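Local coordinates for protein hemolysin BL lytic component L1 (Bacillus cereus, PDB 7NMQ) that is a lytic component of haemolysin BL, a multi-part enterotoxin, and probably helps form alpha-helical pores that lyse host cells, at residues Thr80-Val85 against Phe356-Ile361; Gly9-Leu14 against Trp347-Lys352; Leu22-Tyr27 against Tyr294-Gln299. One frame throughout, in Å; residues are numbered along the deposited sequence.

Interaction 1: Thr80-Val85 against Phe356-Ile361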
loop_
_atom_site.group_PDB
_atom_site.type_symbol
_atom_site.label_atom_id
_atom_site.label_comp_id
_atom_site.label_asym_id
_atom_site.label_seq_id
_atom_site.Cartn_x
_atom_site.Cartn_y
_atom_site.Cartn_z
ATOM N N THR A 80 7.434 4.476 -9.553
ATOM C CA THR A 80 6.538 5.655 -9.672
ATOM C C THR A 80 7.081 6.731 -8.719
ATOM O O THR A 80 7.103 7.913 -9.028
ATOM C CB THR A 80 5.091 5.240 -9.365
ATOM O OG1 THR A 80 4.756 4.147 -10.233
ATOM C CG2 THR A 80 4.138 6.404 -9.518
ATOM N N ALA A 81 7.457 6.338 -7.498
ATOM C CA ALA A 81 8.030 7.271 -6.506
ATOM C C ALA A 81 9.416 7.737 -6.967
ATOM O O ALA A 81 9.743 8.919 -6.782
ATOM C CB ALA A 81 8.084 6.709 -5.115
ATOM N N ARG A 82 10.255 6.842 -7.480
ATOM C CA ARG A 82 11.596 7.205 -7.970
ATOM C C ARG A 82 11.432 8.270 -9.066
ATOM O O ARG A 82 12.268 9.171 -9.138
ATOM C CB ARG A 82 12.308 5.952 -8.499
ATOM C CG ARG A 82 13.695 6.184 -9.080
ATOM C CD ARG A 82 14.626 7.023 -8.227
ATOM N NE ARG A 82 14.797 6.412 -6.931
ATOM C CZ ARG A 82 15.485 6.901 -5.904
ATOM N NH1 ARG A 82 16.116 8.063 -5.982
ATOM N NH2 ARG A 82 15.528 6.191 -4.784
ATOM N N ASN A 83 10.423 8.163 -9.912
ATOM C CA ASN A 83 10.218 9.172 -10.990
ATOM C C ASN A 83 9.929 10.549 -10.387
ATOM O O ASN A 83 10.350 11.538 -10.967
ATOM C CB ASN A 83 9.112 8.735 -11.937
ATOM C CG ASN A 83 9.517 7.561 -12.786
ATOM O OD1 ASN A 83 10.705 7.210 -12.879
ATOM N ND2 ASN A 83 8.506 6.946 -13.407
ATOM N N ILE A 84 9.291 10.616 -9.238
ATOM C CA ILE A 84 9.044 11.900 -8.535
ATOM C C ILE A 84 10.386 12.441 -8.067
ATOM O O ILE A 84 10.689 13.629 -8.238
ATOM C CB ILE A 84 8.010 11.702 -7.414
ATOM C CG1 ILE A 84 6.671 11.337 -8.058
ATOM C CG2 ILE A 84 7.940 12.942 -6.555
ATOM C CD1 ILE A 84 5.605 10.908 -7.089
ATOM N N VAL A 85 11.186 11.594 -7.413
ATOM C CA VAL A 85 12.537 12.005 -6.982
ATOM C C VAL A 85 13.305 12.520 -8.202
ATOM O O VAL A 85 13.972 13.581 -8.102
ATOM C CB VAL A 85 13.314 10.866 -6.309
ATOM C CG1 VAL A 85 14.737 11.319 -5.988
ATOM C CG2 VAL A 85 12.616 10.336 -5.061
ATOM N N PHE A 356 11.924 7.759 0.205
ATOM C CA PHE A 356 11.529 6.706 1.176
ATOM C C PHE A 356 10.584 5.709 0.520
ATOM O O PHE A 356 10.810 4.472 0.637
ATOM C CB PHE A 356 10.920 7.292 2.440
ATOM C CG PHE A 356 10.503 6.214 3.405
ATOM C CD1 PHE A 356 9.293 5.552 3.256
ATOM C CD2 PHE A 356 11.349 5.807 4.427
ATOM C CE1 PHE A 356 8.892 4.573 4.167
ATOM C CE2 PHE A 356 10.961 4.823 5.323
ATOM C CZ PHE A 356 9.728 4.200 5.192
ATOM N N ILE A 357 9.567 6.216 -0.170
ATOM C CA ILE A 357 8.530 5.319 -0.753
ATOM C C ILE A 357 9.134 4.484 -1.882
ATOM O O ILE A 357 8.601 3.382 -2.189
ATOM C CB ILE A 357 7.290 6.119 -1.200
ATOM C CG1 ILE A 357 6.651 6.733 0.039
ATOM C CG2 ILE A 357 6.308 5.261 -1.996
ATOM C CD1 ILE A 357 5.536 7.667 -0.215
ATOM N N SER A 358 10.172 4.977 -2.543
ATOM C CA SER A 358 10.820 4.295 -3.680
ATOM C C SER A 358 11.661 3.094 -3.235
ATOM O O SER A 358 12.196 2.408 -4.121
ATOM C CB SER A 358 11.694 5.229 -4.462
ATOM O OG SER A 358 12.898 5.557 -3.799
ATOM N N LYS A 359 11.852 2.901 -1.928
ATOM C CA LYS A 359 12.754 1.845 -1.406
ATOM C C LYS A 359 11.951 0.946 -0.475
ATOM O O LYS A 359 10.955 1.400 0.071
ATOM C CB LYS A 359 13.905 2.506 -0.666
ATOM C CG LYS A 359 14.880 3.197 -1.601
ATOM C CD LYS A 359 16.051 3.757 -0.904
ATOM C CE LYS A 359 15.776 5.108 -0.280
ATOM N NZ LYS A 359 17.040 5.868 -0.107
ATOM N N ASP A 360 12.347 -0.311 -0.358
ATOM C CA ASP A 360 11.589 -1.197 0.529
ATOM C C ASP A 360 11.455 -0.572 1.909
ATOM O O ASP A 360 12.442 -0.070 2.462
ATOM C CB ASP A 360 12.272 -2.548 0.683
ATOM C CG ASP A 360 12.073 -3.454 -0.513
ATOM O OD1 ASP A 360 11.186 -3.155 -1.342
ATOM O OD2 ASP A 360 12.828 -4.461 -0.601
ATOM N N ILE A 361 10.286 -0.758 2.509
ATOM C CA ILE A 361 10.147 -0.543 3.965
ATOM C C ILE A 361 11.014 -1.574 4.677
ATOM O O ILE A 361 10.977 -2.775 4.328
ATOM C CB ILE A 361 8.676 -0.659 4.370
ATOM C CG1 ILE A 361 7.807 0.344 3.602
ATOM C CG2 ILE A 361 8.533 -0.527 5.878
ATOM C CD1 ILE A 361 6.377 -0.055 3.594
HETATM O O HOH W 1 13.890 3.450 -6.325
#
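Ala-81 and Arg-82, neighbours on helix 45-103, meet Ser-358 near the C-terminal end of helix 330-357. The backbones are close here, with the CA atoms of Ala-81 and Ser-358 5.0 Å apart, a spacing that the small side chains of both residues permit. The Ala-81 methyl, CB, sits 3.7 Å from the backbone N of Ser-358 and also touches CG2 of Ile-357 at 3.9 Å, the branch that lies anti to the backbone N of Ile-357. Beside this apolar patch, the Arg-82 side chain bends at chi2 and chi3 (48° and 58°) and curls toward Ser-358, bringing NH2 to 2.9 Å from Ser-358 OG. The hydroxyl approaches the guanidinium obliquely. A water in the guanidinium plane joins the two segments: it accepts from Arg-82 NE at 3.2 Å and donates to Ser-358 O at 3.0 Å.

The second shell centres on Glu-355, which lies outside both segments, one turn before Ser-358. The Glu-355 carboxylate forms salt bridges with Arg-82 NH1 and Lys-359 NZ, while Glu-355 O is hydrogen-bonded to Ser-358 OG. Val-85 CG2 lies 4.2 Å above one face of the guanidinium, toward the rim. On the inner side, Ile-357 packs against Leu-14 of helix 10-33 and Ile-207 of helix 203-216.

Arg-82 and Lys-359 bring their charged ends within 4.9 Å, NH2 to NZ, and the shared Glu-355 carboxylate probably offsets their like charges. The chemistry is thus mixed: a small apolar contact inside, and outside it a charged, water-bridged rim that ties the C-terminal region of helix 330-357 to helix 45-103.

Interaction 2: Gly9-Leu14 against Trp347-Lys352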
loop_
_atom_site.group_PDB
_atom_site.type_symbol
_atom_site.label_atom_id
_atom_site.label_comp_id
_atom_site.label_asym_id
_atom_site.label_seq_id
_atom_site.Cartn_x
_atom_site.Cartn_y
_atom_site.Cartn_z
ATOM N N GLY A 9 -0.971 17.722 -6.131
ATOM C CA GLY A 9 -1.403 16.798 -5.070
ATOM C C GLY A 9 -0.497 15.588 -4.932
ATOM O O GLY A 9 -0.969 14.595 -4.332
ATOM N N LEU A 10 0.749 15.621 -5.425
ATOM C CA LEU A 10 1.589 14.402 -5.296
ATOM C C LEU A 10 1.824 14.031 -3.835
ATOM O O LEU A 10 1.914 12.797 -3.567
ATOM C CB LEU A 10 2.893 14.527 -6.055
ATOM C CG LEU A 10 2.747 14.483 -7.563
ATOM C CD1 LEU A 10 4.090 14.824 -8.203
ATOM C CD2 LEU A 10 2.254 13.129 -8.041
ATOM N N LYS A 11 1.911 14.961 -2.919
ATOM C CA LYS A 11 2.258 14.645 -1.518
ATOM C C LYS A 11 1.194 13.712 -0.921
ATOM O O LYS A 11 1.547 12.671 -0.362
ATOM C CB LYS A 11 2.406 15.931 -0.723
ATOM C CG LYS A 11 3.375 15.868 0.430
ATOM C CD LYS A 11 3.719 17.236 0.994
ATOM C CE LYS A 11 4.663 17.126 2.175
ATOM N NZ LYS A 11 4.742 18.396 2.928
ATOM N N LYS A 12 -0.066 14.070 -1.082
ATOM C CA LYS A 12 -1.194 13.322 -0.498
ATOM C C LYS A 12 -1.253 11.929 -1.156
ATOM O O LYS A 12 -1.440 10.943 -0.454
ATOM C CB LYS A 12 -2.469 14.160 -0.608
ATOM C CG LYS A 12 -2.486 15.363 0.331
ATOM C CD LYS A 12 -3.864 15.945 0.657
ATOM C CE LYS A 12 -4.710 15.044 1.536
ATOM N NZ LYS A 12 -6.091 15.555 1.712
ATOM N N ALA A 13 -1.096 11.850 -2.467
ATOM C CA ALA A 13 -1.169 10.578 -3.211
ATOM C C ALA A 13 -0.011 9.694 -2.760
ATOM O O ALA A 13 -0.205 8.465 -2.652
ATOM C CB ALA A 13 -1.118 10.853 -4.689
ATOM N N LEU A 14 1.169 10.257 -2.507
ATOM C CA LEU A 14 2.328 9.461 -2.050
ATOM C C LEU A 14 2.032 8.900 -0.676
ATOM O O LEU A 14 2.453 7.754 -0.452
ATOM C CB LEU A 14 3.616 10.275 -1.978
ATOM C CG LEU A 14 4.366 10.404 -3.282
ATOM C CD1 LEU A 14 5.506 11.368 -3.063
ATOM C CD2 LEU A 14 4.878 9.050 -3.750
ATOM N N TRP A 347 9.087 21.233 -4.734
ATOM C CA TRP A 347 9.761 20.020 -5.244
ATOM C C TRP A 347 10.826 19.546 -4.252
ATOM O O TRP A 347 10.868 18.328 -3.968
ATOM C CB TRP A 347 10.328 20.224 -6.641
ATOM C CG TRP A 347 9.286 20.104 -7.704
ATOM C CD1 TRP A 347 8.735 21.103 -8.464
ATOM C CD2 TRP A 347 8.601 18.895 -8.072
ATOM N NE1 TRP A 347 7.787 20.588 -9.296
ATOM C CE2 TRP A 347 7.672 19.243 -9.067
ATOM C CE3 TRP A 347 8.732 17.563 -7.664
ATOM C CZ2 TRP A 347 6.871 18.312 -9.685
ATOM C CZ3 TRP A 347 7.908 16.649 -8.267
ATOM C CH2 TRP A 347 6.992 17.015 -9.262
ATOM N N ASN A 348 11.622 20.438 -3.691
ATOM C CA ASN A 348 12.660 19.994 -2.732
ATOM C C ASN A 348 11.959 19.369 -1.519
ATOM O O ASN A 348 12.457 18.352 -0.992
ATOM C CB ASN A 348 13.569 21.143 -2.340
ATOM C CG ASN A 348 14.537 20.696 -1.287
ATOM O OD1 ASN A 348 15.376 19.829 -1.531
ATOM N ND2 ASN A 348 14.322 21.193 -0.087
ATOM N N ASP A 349 10.794 19.898 -1.158
ATOM C CA ASP A 349 10.060 19.465 0.057
ATOM C C ASP A 349 9.558 18.022 -0.082
ATOM O O ASP A 349 9.370 17.385 0.923
ATOM C CB ASP A 349 8.915 20.431 0.373
ATOM C CG ASP A 349 7.983 19.963 1.475
ATOM O OD1 ASP A 349 8.379 20.055 2.637
ATOM O OD2 ASP A 349 6.872 19.465 1.154
ATOM N N ILE A 350 9.342 17.520 -1.285
ATOM C CA ILE A 350 8.768 16.168 -1.503
ATOM C C ILE A 350 9.885 15.139 -1.696
ATOM O O ILE A 350 9.596 13.952 -1.662
ATOM C CB ILE A 350 7.792 16.209 -2.691
ATOM C CG1 ILE A 350 6.769 15.096 -2.625
ATOM C CG2 ILE A 350 8.505 16.204 -4.022
ATOM C CD1 ILE A 350 5.749 15.179 -3.718
ATOM N N HIS A 351 11.112 15.578 -1.924
ATOM C CA HIS A 351 12.223 14.684 -2.358
ATOM C C HIS A 351 12.483 13.537 -1.383
ATOM O O HIS A 351 12.453 12.382 -1.810
ATOM C CB HIS A 351 13.510 15.489 -2.490
ATOM C CG HIS A 351 14.631 14.762 -3.155
ATOM N ND1 HIS A 351 15.363 13.761 -2.566
ATOM C CD2 HIS A 351 15.229 15.016 -4.341
ATOM C CE1 HIS A 351 16.332 13.385 -3.381
ATOM N NE2 HIS A 351 16.262 14.134 -4.486
ATOM N N LYS A 352 12.756 13.844 -0.124
ATOM C CA LYS A 352 13.177 12.793 0.852
ATOM C C LYS A 352 12.048 11.780 1.072
ATOM O O LYS A 352 12.319 10.570 1.129
ATOM C CB LYS A 352 13.608 13.464 2.148
ATOM C CG LYS A 352 14.976 14.114 2.043
ATOM C CD LYS A 352 15.507 14.527 3.375
ATOM C CE LYS A 352 16.755 15.373 3.292
ATOM N NZ LYS A 352 17.390 15.509 4.625
#
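The indole of Trp-347 meets Leu-10 through the far corner of its six-membered ring: CH2 lies 3.8 Å from Leu-10 CD1, and the methyl arrives obliquely. Other neighbours of the ring include Tyr-87 and Phe-91 of helix 45-103, which meet it with planes inclined at about 50° and 30°, and Met-314 of helix 275-325. Its NE1 is hydrogen-bonded to Leu-5 O, which helps fix the turn of the indole. Although the CB of Trp-347 points away from helix 10-33, CG lies beside the backbone N, and the long ring system reaches back to the leucine.

The middle of the contact belongs to Ile-350, whose CD1 enters between Leu-10 and Leu-14, residues one turn apart. CD1 is 3.7 Å from Leu-10 CB and 3.9 Å from Leu-14 CD1, and the Leu-14 and Ile-350 side chains cross at about a right angle. With CG1 anti to the backbone N and chi2 extended, the isoleucine projects its terminal methyl straight at the facing helix.

A single salt bridge closes the exposed flank. Lys-11, extended beyond CG, crosses Asp-349 at about a right angle and donates from NZ to OD2 at 3.0 Å, using the syn lone pair of the carboxylate; OD1 is farther, at 4.0 Å from NZ.

The segment axes run nearly parallel, 12° between their directions, with a closest approach of 10.9 Å. This wide spacing is bridged by leucine, isoleucine and tryptophan side chains and flanked by an ion pair. It joins the start of helix 10-33 to helix 330-357, consistent with the elongated helical bundle of the ClyA-like family, in which this pair runs nearly parallel.

Interaction 3: Leu22-Tyr27 against Tyr294-Gln299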
loop_
_atom_site.group_PDB
_atom_site.type_symbol
_atom_site.label_atom_id
_atom_site.label_comp_id
_atom_site.label_asym_id
_atom_site.label_seq_id
_atom_site.Cartn_x
_atom_site.Cartn_y
_atom_site.Cartn_z
ATOM N N LEU A 22 2.709 -0.636 2.708
ATOM C CA LEU A 22 2.868 -1.253 4.050
ATOM C C LEU A 22 1.846 -2.373 4.246
ATOM O O LEU A 22 2.243 -3.497 4.682
ATOM C CB LEU A 22 2.730 -0.190 5.140
ATOM C CG LEU A 22 2.771 -0.757 6.566
ATOM C CD1 LEU A 22 4.147 -1.326 6.861
ATOM C CD2 LEU A 22 2.413 0.330 7.559
ATOM N N VAL A 23 0.591 -2.106 3.924
ATOM C CA VAL A 23 -0.489 -3.096 4.155
ATOM C C VAL A 23 -0.242 -4.314 3.257
ATOM O O VAL A 23 -0.349 -5.456 3.740
ATOM C CB VAL A 23 -1.862 -2.475 3.933
ATOM C CG1 VAL A 23 -2.931 -3.529 3.834
ATOM C CG2 VAL A 23 -2.124 -1.394 4.984
ATOM N N MET A 24 0.099 -4.117 1.989
ATOM C CA MET A 24 0.383 -5.249 1.084
ATOM C C MET A 24 1.579 -6.024 1.591
ATOM O O MET A 24 1.542 -7.282 1.531
ATOM C CB MET A 24 0.714 -4.798 -0.326
ATOM C CG MET A 24 -0.452 -4.273 -1.039
ATOM S SD MET A 24 -1.734 -5.460 -1.395
ATOM C CE MET A 24 -0.899 -6.654 -2.428
ATOM N N ASP A 25 2.625 -5.338 2.052
ATOM C CA ASP A 25 3.813 -6.069 2.559
ATOM C C ASP A 25 3.399 -6.986 3.718
ATOM O O ASP A 25 3.843 -8.123 3.761
ATOM C CB ASP A 25 4.908 -5.115 3.018
ATOM C CG ASP A 25 5.786 -4.534 1.917
ATOM O OD1 ASP A 25 5.722 -5.003 0.762
ATOM O OD2 ASP A 25 6.546 -3.597 2.252
ATOM N N LEU A 26 2.615 -6.472 4.663
ATOM C CA LEU A 26 2.166 -7.255 5.842
ATOM C C LEU A 26 1.404 -8.495 5.368
ATOM O O LEU A 26 1.737 -9.615 5.774
ATOM C CB LEU A 26 1.268 -6.426 6.762
ATOM C CG LEU A 26 1.964 -5.453 7.709
ATOM C CD1 LEU A 26 1.306 -5.504 9.076
ATOM C CD2 LEU A 26 3.435 -5.753 7.823
ATOM N N TYR A 27 0.384 -8.297 4.552
ATOM C CA TYR A 27 -0.469 -9.411 4.099
ATOM C C TYR A 27 0.401 -10.390 3.327
ATOM O O TYR A 27 0.293 -11.621 3.562
ATOM C CB TYR A 27 -1.583 -8.913 3.177
ATOM C CG TYR A 27 -2.688 -8.168 3.859
ATOM C CD1 TYR A 27 -3.087 -8.461 5.151
ATOM C CD2 TYR A 27 -3.388 -7.165 3.179
ATOM C CE1 TYR A 27 -4.105 -7.748 5.776
ATOM C CE2 TYR A 27 -4.407 -6.456 3.797
ATOM C CZ TYR A 27 -4.787 -6.754 5.088
ATOM O OH TYR A 27 -5.804 -6.040 5.662
ATOM N N TYR A 294 -6.847 -8.322 -2.458
ATOM C CA TYR A 294 -7.299 -7.743 -3.745
ATOM C C TYR A 294 -7.919 -6.365 -3.448
ATOM O O TYR A 294 -7.784 -5.462 -4.304
ATOM C CB TYR A 294 -8.174 -8.691 -4.566
ATOM C CG TYR A 294 -9.607 -8.834 -4.158
ATOM C CD1 TYR A 294 -10.530 -7.837 -4.395
ATOM C CD2 TYR A 294 -10.102 -10.036 -3.644
ATOM C CE1 TYR A 294 -11.864 -7.990 -4.034
ATOM C CE2 TYR A 294 -11.438 -10.195 -3.301
ATOM C CZ TYR A 294 -12.333 -9.162 -3.483
ATOM O OH TYR A 294 -13.652 -9.329 -3.152
ATOM N N GLN A 295 -8.521 -6.155 -2.281
ATOM C CA GLN A 295 -9.132 -4.853 -1.926
ATOM C C GLN A 295 -8.042 -3.786 -1.832
ATOM O O GLN A 295 -8.265 -2.633 -2.252
ATOM C CB GLN A 295 -9.903 -4.910 -0.621
ATOM C CG GLN A 295 -11.096 -5.836 -0.691
ATOM C CD GLN A 295 -11.611 -6.133 0.703
ATOM O OE1 GLN A 295 -11.155 -5.592 1.729
ATOM N NE2 GLN A 295 -12.612 -6.957 0.744
ATOM N N THR A 296 -6.901 -4.146 -1.263
ATOM C CA THR A 296 -5.776 -3.215 -1.068
ATOM C C THR A 296 -5.155 -2.888 -2.425
ATOM O O THR A 296 -4.795 -1.702 -2.662
ATOM C CB THR A 296 -4.744 -3.769 -0.082
ATOM O OG1 THR A 296 -5.403 -4.065 1.142
ATOM C CG2 THR A 296 -3.678 -2.738 0.169
ATOM N N VAL A 297 -5.012 -3.848 -3.323
ATOM C CA VAL A 297 -4.509 -3.524 -4.682
ATOM C C VAL A 297 -5.512 -2.583 -5.354
ATOM O O VAL A 297 -5.062 -1.672 -6.079
ATOM C CB VAL A 297 -4.251 -4.786 -5.524
ATOM C CG1 VAL A 297 -3.997 -4.451 -7.000
ATOM C CG2 VAL A 297 -3.082 -5.541 -4.949
ATOM N N ASP A 298 -6.801 -2.763 -5.203
ATOM C CA ASP A 298 -7.781 -1.802 -5.773
ATOM C C ASP A 298 -7.507 -0.377 -5.238
ATOM O O ASP A 298 -7.582 0.598 -6.039
ATOM C CB ASP A 298 -9.218 -2.232 -5.517
ATOM C CG ASP A 298 -9.776 -3.322 -6.435
ATOM O OD1 ASP A 298 -9.345 -3.406 -7.596
ATOM O OD2 ASP A 298 -10.668 -4.096 -5.970
ATOM N N GLN A 299 -7.226 -0.249 -3.946
ATOM C CA GLN A 299 -6.906 1.035 -3.304
ATOM C C GLN A 299 -5.628 1.585 -3.930
ATOM O O GLN A 299 -5.546 2.810 -4.200
ATOM C CB GLN A 299 -6.777 0.936 -1.808
ATOM C CG GLN A 299 -8.075 0.592 -1.137
ATOM C CD GLN A 299 -7.782 0.583 0.336
ATOM O OE1 GLN A 299 -7.164 -0.332 0.843
ATOM N NE2 GLN A 299 -7.930 1.746 0.935
#
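Thr-296 enters the groove between Val-23, Met-24 and Tyr-27 in an antiparallel helix pair of the ClyA-like bundle; the segment axes lie 9.9 Å apart at closest, with 159° between their directions. Its two branches have different partners. OG1 lies 3.7 Å from Val-23 CG1 and also 3.7 Å from Tyr-27 CE2, meeting the tyrosine ring at its edge and in its plane. That hydroxyl is hydrogen-bonded within its own helix to Tyr-292 O, so this polar atom is satisfied although it faces largely carbon. The methyl CG2, anti to the backbone N, turns to Met-24 and sits 3.7 Å from SD, the two side chains sliding past each other in opposite directions.

Val-297 follows, crossing Met-24 obliquely and packing on Lys-139 and Leu-142 of helix 107-154 as well. Behind the contact, Val-23 rests on Phe-191 and Leu-195 of helix 173-200, and Tyr-27 OH is hydrogen-bonded to Lys-188 NZ, so helices 107-154 and 173-200 also pack on the pair. The bends of Met-24 at chi2 (-66°) and chi3 (-61°) carry its terminal methyl past Thr-296, where CE reaches Val-297 CG2 at 3.5 Å.

All three contacts tie the N-terminal part of the chain to its C-terminal part. Interactions 1 and 2 share helix 330-357, and interactions 2 and 3 share helix 10-33, which runs nearly parallel to one partner and antiparallel to the other. Interaction 3, its centre about 5 Å from the chain centre, is buried and has no salt bridge between its segments. Interaction 2 is also mostly buried but has a charged flank, and interaction 1 is partly exposed, with a bridging water and charged side chains at its rim. Interactions 1 and 2 touch where Ile-84 CD1 packs 3.9 Å from Leu-14 CD2; Ile-361 CD1 links interaction 1 to interaction 3 at Leu-22 CA, 3.7 Å away.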